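Local coordinates for pesticidal crystal protein Cry4Aa (Bacillus thuringiensis, PDB 2C9K) that binds midgut epithelial cells of insects and promotes their colloid-osmotic lysis, acting as a pore-forming, mosquito-larvicidal delta-endotoxin, at residues Y196-Y201 and P492-G497; V236-A241 and S257-E262; G249-G254 and F568-F573; F589-V594 and T598-D603. All coordinates share one frame; numbering follows the deposited sequence.

Contact 1. Residues Y196-Y201 and P492-G497; sequences YCVTTY and PGHTGG
V198 projects from its helix into the turn of P492-G497 and meets it with both methyls. V198 CG1 lies 3.7 Å from the carbonyl oxygen P492 O, while V198 CG2 lies 3.7 Å from H494 CB and 4.0 Å from H494 CD2, at the edge of the imidazole and near its plane. The torsion explains the division: with CG1 anti to the backbone N (chi1 176°), one branch is sent to the P492 carbonyl and the other to H494. No hydrogen bond joins the segments; the touch is van der Waals packing of a valine on the P492 carbonyl and the H494 side chain. It is an interdomain contact of the three-domain delta-endotoxin fold, setting helix 183-208 of the N-terminal helical bundle against the loop between strands 487-489 and 499-501 of the C-terminal beta domain. G493, with its positive phi (125°), lets the chain turn beneath V198. Further out, P492 CG sits 3.5 Å above one face of the H494 imidazole, offset toward the rim, and H494 NE2 is hydrogen-bonded to L563 O. P492 O also receives K202 NZ, from the following turn of the same helix.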
loop_
_atom_site.group_PDB
_atom_site.type_symbol
_atom_site.label_atom_id
_atom_site.label_comp_id
_atom_site.label_asym_id
_atom_site.label_seq_id
_atom_site.Cartn_x
_atom_site.Cartn_y
_atom_site.Cartn_z
ATOM N N TYR A 196 -3.564 -4.196 16.206
ATOM C CA TYR A 196 -3.496 -2.934 16.937
ATOM C C TYR A 196 -3.390 -1.757 15.985
ATOM O O TYR A 196 -4.148 -0.796 16.100
ATOM C CB TYR A 196 -2.304 -2.912 17.893
ATOM C CG TYR A 196 -2.164 -1.592 18.626
ATOM C CD1 TYR A 196 -3.049 -1.244 19.650
ATOM C CD2 TYR A 196 -1.188 -0.662 18.259
ATOM C CE1 TYR A 196 -2.970 -0.006 20.284
ATOM C CE2 TYR A 196 -1.101 0.576 18.887
ATOM C CZ TYR A 196 -2.000 0.896 19.897
ATOM O OH TYR A 196 -1.955 2.128 20.506
ATOM N N CYS A 197 -2.440 -1.828 15.054
ATOM C CA CYS A 197 -2.236 -0.767 14.070
ATOM C C CYS A 197 -3.515 -0.487 13.294
ATOM O O CYS A 197 -3.902 0.670 13.110
ATOM C CB CYS A 197 -1.141 -1.158 13.076
ATOM S SG CYS A 197 0.506 -1.314 13.795
ATOM N N VAL A 198 -4.163 -1.553 12.832
ATOM C CA VAL A 198 -5.387 -1.410 12.070
ATOM C C VAL A 198 -6.450 -0.788 12.953
ATOM O O VAL A 198 -7.146 0.136 12.528
ATOM C CB VAL A 198 -5.885 -2.768 11.533
ATOM C CG1 VAL A 198 -7.217 -2.588 10.821
ATOM C CG2 VAL A 198 -4.852 -3.359 10.588
ATOM N N THR A 199 -6.573 -1.282 14.182
ATOM C CA THR A 199 -7.563 -0.738 15.114
ATOM C C THR A 199 -7.347 0.763 15.297
ATOM O O THR A 199 -8.257 1.571 15.083
ATOM C CB THR A 199 -7.468 -1.405 16.516
ATOM O OG1 THR A 199 -8.008 -2.728 16.463
ATOM C CG2 THR A 199 -8.232 -0.600 17.539
ATOM N N THR A 200 -6.129 1.117 15.698
ATOM C CA THR A 200 -5.764 2.500 15.942
ATOM C C THR A 200 -5.926 3.347 14.691
ATOM O O THR A 200 -6.378 4.493 14.759
ATOM C CB THR A 200 -4.315 2.586 16.438
ATOM O OG1 THR A 200 -4.161 1.724 17.571
ATOM C CG2 THR A 200 -3.965 4.014 16.849
ATOM N N TYR A 201 -5.552 2.773 13.551
ATOM C CA TYR A 201 -5.666 3.458 12.273
ATOM C C TYR A 201 -7.114 3.860 12.034
ATOM O O TYR A 201 -7.389 4.948 11.525
ATOM C CB TYR A 201 -5.197 2.553 11.122
ATOM C CG TYR A 201 -5.572 3.110 9.769
ATOM C CD1 TYR A 201 -5.110 4.363 9.364
ATOM C CD2 TYR A 201 -6.466 2.433 8.936
ATOM C CE1 TYR A 201 -5.535 4.932 8.173
ATOM C CE2 TYR A 201 -6.900 2.991 7.747
ATOM C CZ TYR A 201 -6.432 4.244 7.372
ATOM O OH TYR A 201 -6.869 4.823 6.204
ATOM N N PRO A 492 -9.507 -5.211 4.569
ATOM C CA PRO A 492 -9.697 -4.894 5.990
ATOM C C PRO A 492 -8.692 -3.882 6.547
ATOM O O PRO A 492 -8.889 -3.306 7.622
ATOM C CB PRO A 492 -9.595 -6.260 6.659
ATOM C CG PRO A 492 -8.613 -6.967 5.800
ATOM C CD PRO A 492 -9.062 -6.603 4.403
ATOM N N GLY A 493 -7.608 -3.669 5.819
ATOM C CA GLY A 493 -6.630 -2.707 6.275
ATOM C C GLY A 493 -5.237 -3.264 6.402
ATOM O O GLY A 493 -4.265 -2.516 6.339
ATOM N N HIS A 494 -5.129 -4.579 6.554
ATOM C CA HIS A 494 -3.821 -5.196 6.722
ATOM C C HIS A 494 -3.363 -6.143 5.611
ATOM O O HIS A 494 -2.323 -6.789 5.739
ATOM C CB HIS A 494 -3.795 -5.921 8.069
ATOM C CG HIS A 494 -4.940 -6.865 8.267
ATOM N ND1 HIS A 494 -4.920 -8.166 7.813
ATOM C CD2 HIS A 494 -6.151 -6.684 8.841
ATOM C CE1 HIS A 494 -6.070 -8.747 8.101
ATOM N NE2 HIS A 494 -6.836 -7.870 8.725
ATOM N N THR A 495 -4.119 -6.233 4.522
ATOM C CA THR A 495 -3.724 -7.121 3.436
ATOM C C THR A 495 -2.970 -6.380 2.334
ATOM O O THR A 495 -2.473 -6.992 1.388
ATOM C CB THR A 495 -4.941 -7.831 2.818
ATOM O OG1 THR A 495 -5.890 -6.855 2.373
ATOM C CG2 THR A 495 -5.591 -8.758 3.836
ATOM N N GLY A 496 -2.881 -5.062 2.458
ATOM C CA GLY A 496 -2.175 -4.285 1.460
ATOM C C GLY A 496 -3.026 -3.880 0.273
ATOM O O GLY A 496 -2.548 -3.177 -0.623
ATOM N N GLY A 497 -4.281 -4.316 0.261
ATOM C CA GLY A 497 -5.172 -3.981 -0.834
ATOM C C GLY A 497 -6.498 -4.698 -0.722
ATOM O O GLY A 497 -6.766 -5.343 0.284
#

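Contact 2. Residues V236-A241 and S257-E262; sequences VLDLVA and SELTRE
A salt bridge between D238 and R261 joins the last helix of the N-terminal bundle, 222-240, to the segment that leads into strand 262-267. The guanidinium comes side-on and grips both carboxylate oxygens: R261 NE donates to D238 OD1 at 2.8 Å, and R261 NH2 to D238 OD2 at 2.7 Å. Both bonds are nearly straight (175° and 172°) and both use syn lone pairs. The carboxylate and guanidinium planes are only 13° apart, so the two flat groups lie edge to edge and nearly coplanar, an arrangement that fixes the rotation of each. A bend at chi2 turns the R261 chain so that its NE side faces the carboxylate. Beside this polar pair L259 fits its two methyls differently. L259 CD1 packs against the aspartate, 3.5 Å from D238 CG, whereas L259 CD2 turns to A241 CB, 3.9 Å away. Here the helical pore-forming domain of the three-domain delta-endotoxin fold meets the chain entering the receptor-binding beta domain, and the ion pair lies near the centre of the whole molecule. The proximity of R261 would be expected to stabilise the charged form of D238. R261 NH2 has a second partner, H432 NE2, and H457 of strand 450-457 touches the side chains of both R261 and L259. From helix 5-16, V10 reaches both D238 and L259, while L259 N is held by S459 OG.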
loop_
_atom_site.group_PDB
_atom_site.type_symbol
_atom_site.label_atom_id
_atom_site.label_comp_id
_atom_site.label_asym_id
_atom_site.label_seq_id
_atom_site.Cartn_x
_atom_site.Cartn_y
_atom_site.Cartn_z
ATOM N N VAL A 236 1.943 3.205 8.024
ATOM C CA VAL A 236 1.548 2.007 8.740
ATOM C C VAL A 236 1.039 0.849 7.880
ATOM O O VAL A 236 1.724 -0.154 7.732
ATOM C CB VAL A 236 0.485 2.349 9.800
ATOM C CG1 VAL A 236 0.196 1.135 10.679
ATOM C CG2 VAL A 236 0.972 3.521 10.638
ATOM N N LEU A 237 -0.154 0.988 7.311
ATOM C CA LEU A 237 -0.750 -0.085 6.515
ATOM C C LEU A 237 0.187 -0.808 5.541
ATOM O O LEU A 237 0.141 -2.039 5.436
ATOM C CB LEU A 237 -1.977 0.441 5.764
ATOM C CG LEU A 237 -2.996 1.193 6.629
ATOM C CD1 LEU A 237 -4.282 1.396 5.846
ATOM C CD2 LEU A 237 -3.264 0.417 7.904
ATOM N N ASP A 238 1.032 -0.063 4.829
ATOM C CA ASP A 238 1.954 -0.690 3.879
ATOM C C ASP A 238 2.923 -1.572 4.633
ATOM O O ASP A 238 3.260 -2.669 4.187
ATOM C CB ASP A 238 2.734 0.358 3.067
ATOM C CG ASP A 238 1.919 0.931 1.909
ATOM O OD1 ASP A 238 0.833 0.389 1.611
ATOM O OD2 ASP A 238 2.370 1.919 1.288
ATOM N N LEU A 239 3.357 -1.097 5.790
ATOM C CA LEU A 239 4.290 -1.847 6.613
ATOM C C LEU A 239 3.570 -3.053 7.238
ATOM O O LEU A 239 4.102 -4.161 7.260
ATOM C CB LEU A 239 4.865 -0.919 7.682
ATOM C CG LEU A 239 6.151 -1.314 8.406
ATOM C CD1 LEU A 239 7.231 -1.768 7.410
ATOM C CD2 LEU A 239 6.620 -0.102 9.225
ATOM N N VAL A 240 2.348 -2.839 7.713
ATOM C CA VAL A 240 1.558 -3.902 8.321
ATOM C C VAL A 240 1.205 -5.027 7.340
ATOM O O VAL A 240 1.060 -6.184 7.737
ATOM C CB VAL A 240 0.249 -3.332 8.912
ATOM C CG1 VAL A 240 -0.586 -4.447 9.545
ATOM C CG2 VAL A 240 0.577 -2.254 9.933
ATOM N N ALA A 241 1.055 -4.689 6.062
ATOM C CA ALA A 241 0.720 -5.686 5.041
ATOM C C ALA A 241 1.860 -6.683 4.777
ATOM O O ALA A 241 1.631 -7.775 4.259
ATOM C CB ALA A 241 0.330 -4.988 3.747
ATOM N N SER A 257 6.446 -9.981 -2.523
ATOM C CA SER A 257 5.074 -9.518 -2.406
ATOM C C SER A 257 4.932 -8.107 -2.952
ATOM O O SER A 257 5.930 -7.455 -3.240
ATOM C CB SER A 257 4.644 -9.542 -0.942
ATOM O OG SER A 257 5.384 -8.599 -0.201
ATOM N N GLU A 258 3.692 -7.644 -3.094
ATOM C CA GLU A 258 3.432 -6.302 -3.603
ATOM C C GLU A 258 2.241 -5.647 -2.906
ATOM O O GLU A 258 1.445 -6.312 -2.251
ATOM C CB GLU A 258 3.214 -6.350 -5.120
ATOM C CG GLU A 258 2.031 -7.195 -5.599
ATOM C CD GLU A 258 2.066 -7.459 -7.115
ATOM O OE1 GLU A 258 1.002 -7.747 -7.704
ATOM O OE2 GLU A 258 3.160 -7.395 -7.721
ATOM N N LEU A 259 2.135 -4.332 -3.035
ATOM C CA LEU A 259 1.049 -3.578 -2.420
ATOM C C LEU A 259 0.190 -3.045 -3.567
ATOM O O LEU A 259 0.671 -2.252 -4.378
ATOM C CB LEU A 259 1.639 -2.428 -1.592
ATOM C CG LEU A 259 2.724 -2.809 -0.565
ATOM C CD1 LEU A 259 3.451 -1.569 -0.089
ATOM C CD2 LEU A 259 2.106 -3.545 0.610
ATOM N N THR A 260 -1.073 -3.476 -3.633
ATOM C CA THR A 260 -1.982 -3.078 -4.725
ATOM C C THR A 260 -2.927 -1.917 -4.468
ATOM O O THR A 260 -3.550 -1.418 -5.404
ATOM C CB THR A 260 -2.877 -4.238 -5.175
ATOM O OG1 THR A 260 -3.866 -4.477 -4.170
ATOM C CG2 THR A 260 -2.062 -5.501 -5.394
ATOM N N ARG A 261 -3.047 -1.497 -3.212
ATOM C CA ARG A 261 -3.932 -0.383 -2.849
ATOM C C ARG A 261 -3.639 0.950 -3.559
ATOM O O ARG A 261 -2.499 1.228 -3.951
ATOM C CB ARG A 261 -3.855 -0.136 -1.344
ATOM C CG ARG A 261 -2.717 0.792 -0.910
ATOM C CD ARG A 261 -1.353 0.245 -1.295
ATOM N NE ARG A 261 -0.259 1.089 -0.821
ATOM C CZ ARG A 261 0.182 2.173 -1.449
ATOM N NH1 ARG A 261 -0.376 2.551 -2.596
ATOM N NH2 ARG A 261 1.181 2.881 -0.929
ATOM N N GLU A 262 -4.670 1.779 -3.702
ATOM C CA GLU A 262 -4.510 3.102 -4.309
ATOM C C GLU A 262 -4.580 4.176 -3.231
ATOM O O GLU A 262 -5.221 3.988 -2.195
ATOM C CB GLU A 262 -5.624 3.408 -5.324
ATOM C CG GLU A 262 -5.493 2.733 -6.683
ATOM C CD GLU A 262 -6.506 3.242 -7.706
ATOM O OE1 GLU A 262 -7.723 3.108 -7.480
ATOM O OE2 GLU A 262 -6.081 3.779 -8.744
#

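Contact 3. Residues G249-G254 and F568-F573; sequences GKYPIG and FQYLEF
K250 and Y251, adjacent in the loop before strand 255-256, take hold of Y570 at two different places: the lysine over a ring face, the tyrosine at the ring edge. The close packing is aliphatic on aromatic. K250 CD stands over the centre of the Y570 ring, 3.4 Å from its centroid and 9° off the normal, a CH-pi contact, with K250 CE passing on above Y570 CG and CD1. Bends at chi2, chi3 and chi4 curl the lysine chain over this face. The Y251 hydroxyl lies at the edge of the Y570 ring, in its plane, the two side chains crossing at about a right angle. Y251 OH and Y570 OH pair at 2.9 Å, and Y251 OH is 3.2 Å from Y570 CE2. Behind them Y251 OH is also bonded to E606 OE1, and Y570 OH receives a weak bond from R524 NE. The looser side is the lysine end. K250 NZ is 5.2 Å from the Y570 ring centroid and 28° off the normal, so any cation-pi attraction is weak at most, and K250 remains partly exposed to solvent. R522 links the tight part to its surroundings, bonding to K250 O and making a cation-pi contact with Y251. Y570 belongs to strand 569-572, which pairs with strand 517-527, so the arrangement fastens the connector after the helical bundle to one sheet of the C-terminal beta-sandwich of three-domain Cry toxins.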
loop_
_atom_site.group_PDB
_atom_site.type_symbol
_atom_site.label_atom_id
_atom_site.label_comp_id
_atom_site.label_asym_id
_atom_site.label_seq_id
_atom_site.Cartn_x
_atom_site.Cartn_y
_atom_site.Cartn_z
ATOM N N GLY A 249 7.350 -19.625 9.645
ATOM C CA GLY A 249 6.666 -20.881 9.415
ATOM C C GLY A 249 6.068 -20.899 8.025
ATOM O O GLY A 249 6.338 -21.808 7.244
ATOM N N LYS A 250 5.269 -19.878 7.722
ATOM C CA LYS A 250 4.600 -19.737 6.435
ATOM C C LYS A 250 5.531 -19.488 5.253
ATOM O O LYS A 250 5.340 -20.060 4.184
ATOM C CB LYS A 250 3.592 -18.598 6.513
ATOM C CG LYS A 250 2.463 -18.806 7.510
ATOM C CD LYS A 250 1.221 -19.362 6.833
ATOM C CE LYS A 250 1.295 -20.863 6.603
ATOM N NZ LYS A 250 0.941 -21.636 7.833
ATOM N N TYR A 251 6.526 -18.623 5.437
ATOM C CA TYR A 251 7.472 -18.299 4.363
ATOM C C TYR A 251 8.930 -18.620 4.726
ATOM O O TYR A 251 9.720 -17.731 5.051
ATOM C CB TYR A 251 7.332 -16.821 3.980
ATOM C CG TYR A 251 5.903 -16.411 3.668
ATOM C CD1 TYR A 251 5.013 -16.078 4.684
ATOM C CD2 TYR A 251 5.427 -16.407 2.355
ATOM C CE1 TYR A 251 3.690 -15.754 4.402
ATOM C CE2 TYR A 251 4.100 -16.083 2.063
ATOM C CZ TYR A 251 3.241 -15.760 3.090
ATOM O OH TYR A 251 1.929 -15.439 2.811
ATOM N N PRO A 252 9.305 -19.910 4.638
ATOM C CA PRO A 252 10.619 -20.487 4.932
ATOM C C PRO A 252 11.799 -19.956 4.132
ATOM O O PRO A 252 12.856 -19.641 4.687
ATOM C CB PRO A 252 10.413 -21.966 4.643
ATOM C CG PRO A 252 8.968 -22.160 4.817
ATOM C CD PRO A 252 8.403 -20.962 4.154
ATOM N N ILE A 253 11.613 -19.865 2.822
ATOM C CA ILE A 253 12.684 -19.445 1.932
ATOM C C ILE A 253 12.643 -18.037 1.325
ATOM O O ILE A 253 13.423 -17.745 0.420
ATOM C CB ILE A 253 12.807 -20.459 0.782
ATOM C CG1 ILE A 253 11.586 -20.349 -0.138
ATOM C CG2 ILE A 253 12.867 -21.872 1.354
ATOM C CD1 ILE A 253 11.614 -21.290 -1.320
ATOM N N GLY A 254 11.767 -17.162 1.803
ATOM C CA GLY A 254 11.723 -15.829 1.223
ATOM C C GLY A 254 10.430 -15.596 0.469
ATOM O O GLY A 254 9.744 -16.551 0.104
ATOM N N PHE A 568 -7.761 -14.703 8.390
ATOM C CA PHE A 568 -7.252 -15.204 7.119
ATOM C C PHE A 568 -6.369 -16.411 7.383
ATOM O O PHE A 568 -5.536 -16.392 8.287
ATOM C CB PHE A 568 -6.459 -14.127 6.377
ATOM C CG PHE A 568 -7.314 -13.003 5.854
ATOM C CD1 PHE A 568 -7.679 -11.943 6.678
ATOM C CD2 PHE A 568 -7.791 -13.029 4.547
ATOM C CE1 PHE A 568 -8.504 -10.932 6.214
ATOM C CE2 PHE A 568 -8.620 -12.024 4.071
ATOM C CZ PHE A 568 -8.979 -10.971 4.909
ATOM N N GLN A 569 -6.568 -17.469 6.602
ATOM C CA GLN A 569 -5.785 -18.689 6.756
ATOM C C GLN A 569 -5.196 -19.176 5.438
ATOM O O GLN A 569 -5.434 -18.578 4.382
ATOM C CB GLN A 569 -6.642 -19.774 7.404
ATOM C CG GLN A 569 -6.958 -19.469 8.863
ATOM C CD GLN A 569 -5.699 -19.351 9.715
ATOM O OE1 GLN A 569 -5.738 -18.824 10.831
ATOM N NE2 GLN A 569 -4.575 -19.854 9.194
ATOM N N TYR A 570 -4.426 -20.259 5.495
ATOM C CA TYR A 570 -3.779 -20.780 4.300
ATOM C C TYR A 570 -4.112 -22.210 3.921
ATOM O O TYR A 570 -3.976 -23.125 4.730
ATOM C CB TYR A 570 -2.260 -20.692 4.444
ATOM C CG TYR A 570 -1.685 -19.300 4.583
ATOM C CD1 TYR A 570 -1.961 -18.513 5.702
ATOM C CD2 TYR A 570 -0.810 -18.792 3.615
ATOM C CE1 TYR A 570 -1.375 -17.256 5.860
ATOM C CE2 TYR A 570 -0.218 -17.539 3.763
ATOM C CZ TYR A 570 -0.505 -16.780 4.889
ATOM O OH TYR A 570 0.084 -15.555 5.041
ATOM N N LEU A 571 -4.534 -22.400 2.675
ATOM C CA LEU A 571 -4.823 -23.737 2.162
ATOM C C LEU A 571 -3.995 -23.922 0.905
ATOM O O LEU A 571 -3.748 -22.965 0.170
ATOM C CB LEU A 571 -6.311 -23.924 1.850
ATOM C CG LEU A 571 -7.111 -24.448 3.044
ATOM C CD1 LEU A 571 -8.572 -24.648 2.663
ATOM C CD2 LEU A 571 -6.484 -25.754 3.513
ATOM N N GLU A 572 -3.570 -25.159 0.667
ATOM C CA GLU A 572 -2.727 -25.487 -0.472
ATOM C C GLU A 572 -3.314 -26.651 -1.256
ATOM O O GLU A 572 -3.809 -27.612 -0.670
ATOM C CB GLU A 572 -1.346 -25.863 0.054
ATOM C CG GLU A 572 -0.262 -25.995 -0.972
ATOM C CD GLU A 572 1.079 -26.295 -0.328
ATOM O OE1 GLU A 572 1.495 -25.535 0.579
ATOM O OE2 GLU A 572 1.720 -27.290 -0.728
ATOM N N PHE A 573 -3.270 -26.569 -2.579
ATOM C CA PHE A 573 -3.787 -27.649 -3.399
ATOM C C PHE A 573 -2.787 -28.799 -3.346
ATOM O O PHE A 573 -1.586 -28.576 -3.212
ATOM C CB PHE A 573 -3.966 -27.193 -4.839
ATOM C CG PHE A 573 -4.969 -26.100 -5.009
ATOM C CD1 PHE A 573 -4.566 -24.776 -5.075
ATOM C CD2 PHE A 573 -6.318 -26.397 -5.140
ATOM C CE1 PHE A 573 -5.492 -23.759 -5.273
ATOM C CE2 PHE A 573 -7.255 -25.390 -5.338
ATOM C CZ PHE A 573 -6.843 -24.066 -5.406
#

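Contact 4. Residues F589-V594 and T598-D603; sequences FNRSDV and TTVLID
The carbonyl oxygen T598 O is gripped by both terminal nitrogens of R591, which approaches end-on. R591 NH2 donates to T598 O at 2.7 Å, in the carbonyl plane and on a lone pair; R591 NH1 donates to it at 2.9 Å, nearly along the C=O axis, and its bond is the more bent of the two, with an N-H...O angle of 136°. T598 O lies close to the guanidinium plane for both. The arginine arrives fully stretched: CG is anti to the backbone N (chi1 179°) and the chain stays extended to NE, which carries the guanidinium across to T598 O; the backbones stay well apart, 9.8 Å between R591 CA and V600 CA. V600 CG2 lies over one face of the guanidinium, 3.6 Å from R591 NH1. On another edge sits D593 of the same turn, whose OD2 takes a 2.8 Å bond from R591 NH2 through its syn lone pair, forming part of a salt bridge. In-plane bonds to T598 O and D593 OD2, with F502 O as a further partner of R591 NH1, fix the orientation of the guanidinium, and the carboxylate probably balances its charge. T598 OG1 turns to T533 O. Strand 584-591 belongs to a five-stranded antiparallel sheet, flanked by strands 505-511 and 536-541, whereas strand 600-609 belongs to the mixed sheet with 499-501 and 517-527; the arginine therefore bridges the two sheets of the C-terminal sandwich beside the short connection between them.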
loop_
_atom_site.group_PDB
_atom_site.type_symbol
_atom_site.label_atom_id
_atom_site.label_comp_id
_atom_site.label_asym_id
_atom_site.label_seq_id
_atom_site.Cartn_x
_atom_site.Cartn_y
_atom_site.Cartn_z
ATOM N N PHE A 589 -10.094 -19.675 -11.829
ATOM C CA PHE A 589 -10.669 -20.136 -10.576
ATOM C C PHE A 589 -12.187 -20.222 -10.686
ATOM O O PHE A 589 -12.845 -19.278 -11.128
ATOM C CB PHE A 589 -10.322 -19.181 -9.422
ATOM C CG PHE A 589 -8.897 -19.265 -8.959
ATOM C CD1 PHE A 589 -7.898 -18.533 -9.588
ATOM C CD2 PHE A 589 -8.548 -20.108 -7.911
ATOM C CE1 PHE A 589 -6.572 -18.641 -9.182
ATOM C CE2 PHE A 589 -7.220 -20.223 -7.498
ATOM C CZ PHE A 589 -6.232 -19.489 -8.138
ATOM N N ASN A 590 -12.738 -21.362 -10.280
ATOM C CA ASN A 590 -14.185 -21.574 -10.291
ATOM C C ASN A 590 -14.658 -22.062 -8.936
ATOM O O ASN A 590 -13.923 -22.738 -8.209
ATOM C CB ASN A 590 -14.589 -22.618 -11.331
ATOM C CG ASN A 590 -14.897 -22.015 -12.681
ATOM O OD1 ASN A 590 -14.137 -22.184 -13.633
ATOM N ND2 ASN A 590 -16.018 -21.304 -12.774
ATOM N N ARG A 591 -15.889 -21.704 -8.596
ATOM C CA ARG A 591 -16.501 -22.146 -7.352
ATOM C C ARG A 591 -17.656 -23.054 -7.767
ATOM O O ARG A 591 -18.515 -22.643 -8.543
ATOM C CB ARG A 591 -17.017 -20.955 -6.551
ATOM C CG ARG A 591 -17.676 -21.375 -5.272
ATOM C CD ARG A 591 -17.811 -20.253 -4.283
ATOM N NE ARG A 591 -18.545 -20.726 -3.121
ATOM C CZ ARG A 591 -18.868 -19.969 -2.083
ATOM N NH1 ARG A 591 -18.513 -18.694 -2.063
ATOM N NH2 ARG A 591 -19.553 -20.490 -1.074
ATOM N N SER A 592 -17.679 -24.283 -7.266
ATOM C CA SER A 592 -18.729 -25.217 -7.654
ATOM C C SER A 592 -19.754 -25.558 -6.582
ATOM O O SER A 592 -20.845 -26.025 -6.897
ATOM C CB SER A 592 -18.095 -26.503 -8.161
ATOM O OG SER A 592 -17.224 -27.030 -7.184
ATOM N N ASP A 593 -19.407 -25.334 -5.320
ATOM C CA ASP A 593 -20.318 -25.639 -4.219
ATOM C C ASP A 593 -21.650 -24.909 -4.378
ATOM O O ASP A 593 -21.754 -23.964 -5.148
ATOM C CB ASP A 593 -19.683 -25.265 -2.872
ATOM C CG ASP A 593 -19.429 -23.779 -2.737
ATOM O OD1 ASP A 593 -18.490 -23.271 -3.383
ATOM O OD2 ASP A 593 -20.175 -23.116 -1.984
ATOM N N VAL A 594 -22.661 -25.354 -3.640
ATOM C CA VAL A 594 -23.987 -24.758 -3.702
ATOM C C VAL A 594 -24.212 -23.727 -2.603
ATOM O O VAL A 594 -25.081 -22.865 -2.715
ATOM C CB VAL A 594 -25.077 -25.845 -3.570
ATOM C CG1 VAL A 594 -26.419 -25.211 -3.265
ATOM C CG2 VAL A 594 -25.165 -26.644 -4.847
ATOM N N THR A 598 -22.241 -19.023 1.975
ATOM C CA THR A 598 -20.900 -19.097 2.542
ATOM C C THR A 598 -19.977 -18.149 1.784
ATOM O O THR A 598 -19.568 -18.433 0.666
ATOM C CB THR A 598 -20.330 -20.522 2.473
ATOM O OG1 THR A 598 -21.158 -21.396 3.243
ATOM C CG2 THR A 598 -18.924 -20.566 3.043
ATOM N N THR A 599 -19.674 -17.013 2.406
ATOM C CA THR A 599 -18.803 -15.995 1.822
ATOM C C THR A 599 -17.340 -16.409 1.868
ATOM O O THR A 599 -16.843 -16.853 2.903
ATOM C CB THR A 599 -18.920 -14.647 2.572
ATOM O OG1 THR A 599 -20.228 -14.092 2.383
ATOM C CG2 THR A 599 -17.876 -13.667 2.067
ATOM N N VAL A 600 -16.653 -16.253 0.742
ATOM C CA VAL A 600 -15.234 -16.582 0.645
ATOM C C VAL A 600 -14.496 -15.354 0.119
ATOM O O VAL A 600 -14.849 -14.804 -0.926
ATOM C CB VAL A 600 -14.989 -17.771 -0.317
ATOM C CG1 VAL A 600 -13.491 -18.029 -0.464
ATOM C CG2 VAL A 600 -15.683 -19.014 0.214
ATOM N N LEU A 601 -13.485 -14.909 0.855
ATOM C CA LEU A 601 -12.718 -13.752 0.426
ATOM C C LEU A 601 -11.309 -14.178 0.026
ATOM O O LEU A 601 -10.527 -14.638 0.855
ATOM C CB LEU A 601 -12.672 -12.707 1.540
ATOM C CG LEU A 601 -14.041 -12.161 1.964
ATOM C CD1 LEU A 601 -13.864 -11.158 3.087
ATOM C CD2 LEU A 601 -14.737 -11.507 0.779
ATOM N N ILE A 602 -11.000 -14.042 -1.258
ATOM C CA ILE A 602 -9.689 -14.418 -1.766
ATOM C C ILE A 602 -8.704 -13.268 -1.664
ATOM O O ILE A 602 -8.912 -12.208 -2.254
ATOM C CB ILE A 602 -9.749 -14.839 -3.242
ATOM C CG1 ILE A 602 -10.561 -16.124 -3.395
ATOM C CG2 ILE A 602 -8.348 -15.039 -3.764
ATOM C CD1 ILE A 602 -9.917 -17.327 -2.770
ATOM N N ASP A 603 -7.616 -13.498 -0.938
ATOM C CA ASP A 603 -6.586 -12.485 -0.752
ATOM C C ASP A 603 -5.365 -12.666 -1.658
ATOM O O ASP A 603 -5.170 -11.903 -2.610
ATOM C CB ASP A 603 -6.161 -12.473 0.717
ATOM C CG ASP A 603 -4.993 -11.557 0.979
ATOM O OD1 ASP A 603 -4.952 -10.459 0.376
ATOM O OD2 ASP A 603 -4.128 -11.936 1.799
#

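Following the chain from the N terminus, helix 183-208 supplies the first half of contact 1 and the next helix, 222-240, that of contact 2. After the loop opening contact 3, contact 2 closes first, at 257-262, nested within the long loop that contact 1 closes at 492-497. Contact 3 closes later, at 568-573, and crosses both. Contact 4 follows in series, a short closure inside the C-terminal domain. Contacts 1 and 2 touch, with G496 O 3.1 Å from R261 N, a probable hydrogen bond where the three domains converge. F568 packs on H494 and D603, linking contacts 1, 3 and 4; contacts 3 and 4 also reach the same sheet.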